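Local coordinates for esterase (Rhizomucor miehei CAU432, PDB 4WY8), which hydrolyses carboxylic esters as a carboxylesterase of the alpha/beta-hydrolase fold, probably through a serine nucleophile, at residues 42-47 with 295-300. Numbering follows the deposited sequence.
Sequences PKALEG and NLATLS
The backbone oxygen of Lys43 accepts a hydrogen bond from Glu46 N (3.0 Å from Lys43 O), and the methyl CG2 of Thr298 comes within 3.8 Å of that same oxygen. With Ala44 and Leu45 at its corners, both in helical backbone conformations, and the Glu46 N to Lys43 O bond closing it, 43-46 is a type I turn, presented to 295-300 through Lys43 and Ala44. The CB of Lys43 lies 3.6 Å from CG2 of Thr298, an aliphatic contact made at the root of the lysine. Beyond CB the chain bends at chi2 (-84°) and again at chi3, leading NZ back over its own turn to a long, hence weak, salt bridge with Glu46 OE1. The chi1 of Thr298 sets its CG2 anti to the carbonyl carbon, and its OG1 is hydrogen-bonded to Tyr10 OH; the two branches thus serve different neighbours.

Beside this pair, two alanines meet methyl to methyl, Ala44 CB and Ala297 CB being 3.7 Å apart, and these small side chains let their CA atoms approach to 4.6 Å. No hydrogen bond crosses directly: Ala44 O and Ala297 O, 3.6 Å apart, are both acceptors. Arg102 supplies a bridge instead, its NE bonding Ala297 O and its NH1 bonding Glu46 O, so one guanidinium ties both segments together.

The contact joins the connection from helix 27-39 to strand 51-59 with the connection from strand 289-290 to helix 301-322, which Ser300 N-caps through Gly303 N; helix 101-111 supplies the bridging arginine, and helix 9-17 the tyrosine.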
ATOM      1  N   PRO A  42     -20.797   8.924 -19.682  1.00 30.33           N
ATOM      2  CA  PRO A  42     -22.010   8.126 -19.438  1.00 29.82           C
ATOM      3  C   PRO A  42     -21.898   7.224 -18.193  1.00 25.61           C
ATOM      4  O   PRO A  42     -22.887   6.681 -17.703  1.00 27.75           O
ATOM      5  CB  PRO A  42     -22.132   7.285 -20.714  1.00 34.71           C
ATOM      6  CG  PRO A  42     -20.736   7.179 -21.250  1.00 35.41           C
ATOM      7  CD  PRO A  42     -20.025   8.445 -20.847  1.00 29.76           C
ATOM      8  N   LYS A  43     -20.677   7.069 -17.703  1.00 22.42           N
ATOM      9  CA  LYS A  43     -20.383   6.214 -16.562  1.00 27.48           C
ATOM     10  C   LYS A  43     -20.242   7.033 -15.268  1.00 20.29           C
ATOM     11  O   LYS A  43     -20.071   6.477 -14.171  1.00 18.98           O
ATOM     12  CB  LYS A  43     -19.097   5.432 -16.820  1.00 26.43           C
ATOM     13  CG  LYS A  43     -19.139   4.409 -17.946  1.00 30.31           C
ATOM     14  CD  LYS A  43     -19.720   3.072 -17.490  1.00 39.50           C
ATOM     15  CE  LYS A  43     -18.887   1.903 -18.025  1.00 35.43           C
ATOM     16  NZ  LYS A  43     -19.214   0.611 -17.333  1.00 39.95           N
ATOM     17  N   ALA A  44     -20.325   8.352 -15.406  1.00 20.27           N
ATOM     18  CA  ALA A  44     -20.004   9.274 -14.312  1.00 25.02           C
ATOM     19  C   ALA A  44     -20.820   9.050 -13.044  1.00 21.88           C
ATOM     20  O   ALA A  44     -20.334   9.286 -11.942  1.00 16.82           O
ATOM     21  CB  ALA A  44     -20.179  10.704 -14.780  1.00 23.49           C
ATOM     22  N   LEU A  45     -22.049   8.571 -13.210  1.00 23.97           N
ATOM     23  CA  LEU A  45     -22.976   8.393 -12.104  1.00 18.91           C
ATOM     24  C   LEU A  45     -23.106   6.924 -11.705  1.00 21.60           C
ATOM     25  O   LEU A  45     -23.639   6.612 -10.642  1.00 19.20           O
ATOM     26  CB  LEU A  45     -24.350   8.942 -12.489  1.00 21.93           C
ATOM     27  CG  LEU A  45     -24.474  10.442 -12.794  1.00 22.00           C
ATOM     28  CD1 LEU A  45     -25.918  10.777 -13.166  1.00 27.76           C
ATOM     29  CD2 LEU A  45     -24.039  11.272 -11.610  1.00 20.89           C
ATOM     30  N   GLU A  46     -22.609   6.022 -12.550  1.00 23.91           N
ATOM     31  CA  GLU A  46     -22.740   4.591 -12.280  1.00 25.11           C
ATOM     32  C   GLU A  46     -21.966   4.181 -11.038  1.00 27.06           C
ATOM     33  O   GLU A  46     -20.757   4.445 -10.933  1.00 22.93           O
ATOM     34  CB  GLU A  46     -22.241   3.752 -13.457  1.00 28.72           C
ATOM     35  CG  GLU A  46     -23.160   3.680 -14.648  1.00 38.47           C
ATOM     36  CD  GLU A  46     -22.814   2.506 -15.543  1.00 45.18           C
ATOM     37  OE1 GLU A  46     -22.063   1.610 -15.077  1.00 47.53           O
ATOM     38  OE2 GLU A  46     -23.285   2.483 -16.705  1.00 46.02           O
ATOM     39  N   GLY A  47     -22.668   3.548 -10.100  1.00 23.02           N
ATOM     40  CA  GLY A  47     -22.060   3.048  -8.880  1.00 20.71           C
ATOM     41  C   GLY A  47     -21.606   4.143  -7.933  1.00 20.71           C
ATOM     42  O   GLY A  47     -20.877   3.891  -6.975  1.00 25.73           O
ATOM     43  N   ASN A 295      -9.027  12.225 -10.353  1.00 13.92           N
ATOM     44  CA  ASN A 295      -9.771  13.403 -10.830  1.00 12.61           C
ATOM     45  C   ASN A 295     -10.628  13.138 -12.066  1.00 14.60           C
ATOM     46  O   ASN A 295     -10.788  14.019 -12.921  1.00 14.74           O
ATOM     47  CB  ASN A 295      -8.800  14.547 -11.143  1.00 13.96           C
ATOM     48  CG  ASN A 295      -7.761  14.168 -12.200  1.00 23.62           C
ATOM     49  OD1 ASN A 295      -6.651  13.745 -11.870  1.00 29.18           O
ATOM     50  ND2 ASN A 295      -8.102  14.368 -13.473  1.00 19.89           N
ATOM     51  N   LEU A 296     -11.181  11.934 -12.155  1.00 15.01           N
ATOM     52  CA  LEU A 296     -11.953  11.532 -13.326  1.00 14.17           C
ATOM     53  C   LEU A 296     -13.387  11.151 -12.937  1.00 17.87           C
ATOM     54  O   LEU A 296     -13.732  11.062 -11.740  1.00 12.56           O
ATOM     55  CB  LEU A 296     -11.259  10.371 -14.034  1.00 12.72           C
ATOM     56  CG  LEU A 296      -9.784  10.646 -14.396  1.00 18.45           C
ATOM     57  CD1 LEU A 296      -9.120   9.414 -14.980  1.00 15.27           C
ATOM     58  CD2 LEU A 296      -9.616  11.844 -15.353  1.00 17.03           C
ATOM     59  N   ALA A 297     -14.228  10.929 -13.944  1.00 16.67           N
ATOM     60  CA  ALA A 297     -15.645  10.644 -13.690  1.00 17.74           C
ATOM     61  C   ALA A 297     -15.819   9.284 -13.037  1.00 14.09           C
ATOM     62  O   ALA A 297     -16.763   9.064 -12.256  1.00 14.31           O
ATOM     63  CB  ALA A 297     -16.441  10.730 -14.989  1.00 18.78           C
ATOM     64  N   THR A 298     -14.898   8.377 -13.361  1.00 12.09           N
ATOM     65  CA  THR A 298     -14.897   7.017 -12.820  1.00 11.54           C
ATOM     66  C   THR A 298     -13.629   6.749 -12.012  1.00 13.94           C
ATOM     67  O   THR A 298     -12.696   7.550 -12.003  1.00 12.84           O
ATOM     68  CB  THR A 298     -14.971   5.977 -13.926  1.00 14.99           C
ATOM     69  OG1 THR A 298     -13.902   6.238 -14.849  1.00 15.67           O
ATOM     70  CG2 THR A 298     -16.304   6.067 -14.665  1.00 17.68           C
ATOM     71  N   LEU A 299     -13.579   5.591 -11.377  1.00 15.50           N
ATOM     72  CA  LEU A 299     -12.443   5.219 -10.551  1.00 15.75           C
ATOM     73  C   LEU A 299     -11.862   3.893 -11.005  1.00 13.04           C
ATOM     74  O   LEU A 299     -12.569   2.891 -10.998  1.00 15.08           O
ATOM     75  CB  LEU A 299     -12.883   5.140  -9.083  1.00 10.91           C
ATOM     76  CG  LEU A 299     -11.777   4.836  -8.078  1.00 16.60           C
ATOM     77  CD1 LEU A 299     -10.754   5.972  -8.074  1.00 11.84           C
ATOM     78  CD2 LEU A 299     -12.395   4.651  -6.695  1.00 18.12           C
ATOM     79  N   SER A 300     -10.577   3.879 -11.365  1.00 14.65           N
ATOM     80  CA  SER A 300      -9.934   2.650 -11.837  1.00 16.56           C
ATOM     81  C   SER A 300      -9.925   1.602 -10.725  1.00 15.78           C
ATOM     82  O   SER A 300     -10.060   1.945  -9.556  1.00 11.79           O
ATOM     83  CB  SER A 300      -8.501   2.920 -12.315  1.00 19.18           C
ATOM     84  OG  SER A 300      -7.587   3.123 -11.254  1.00 19.59           O
TER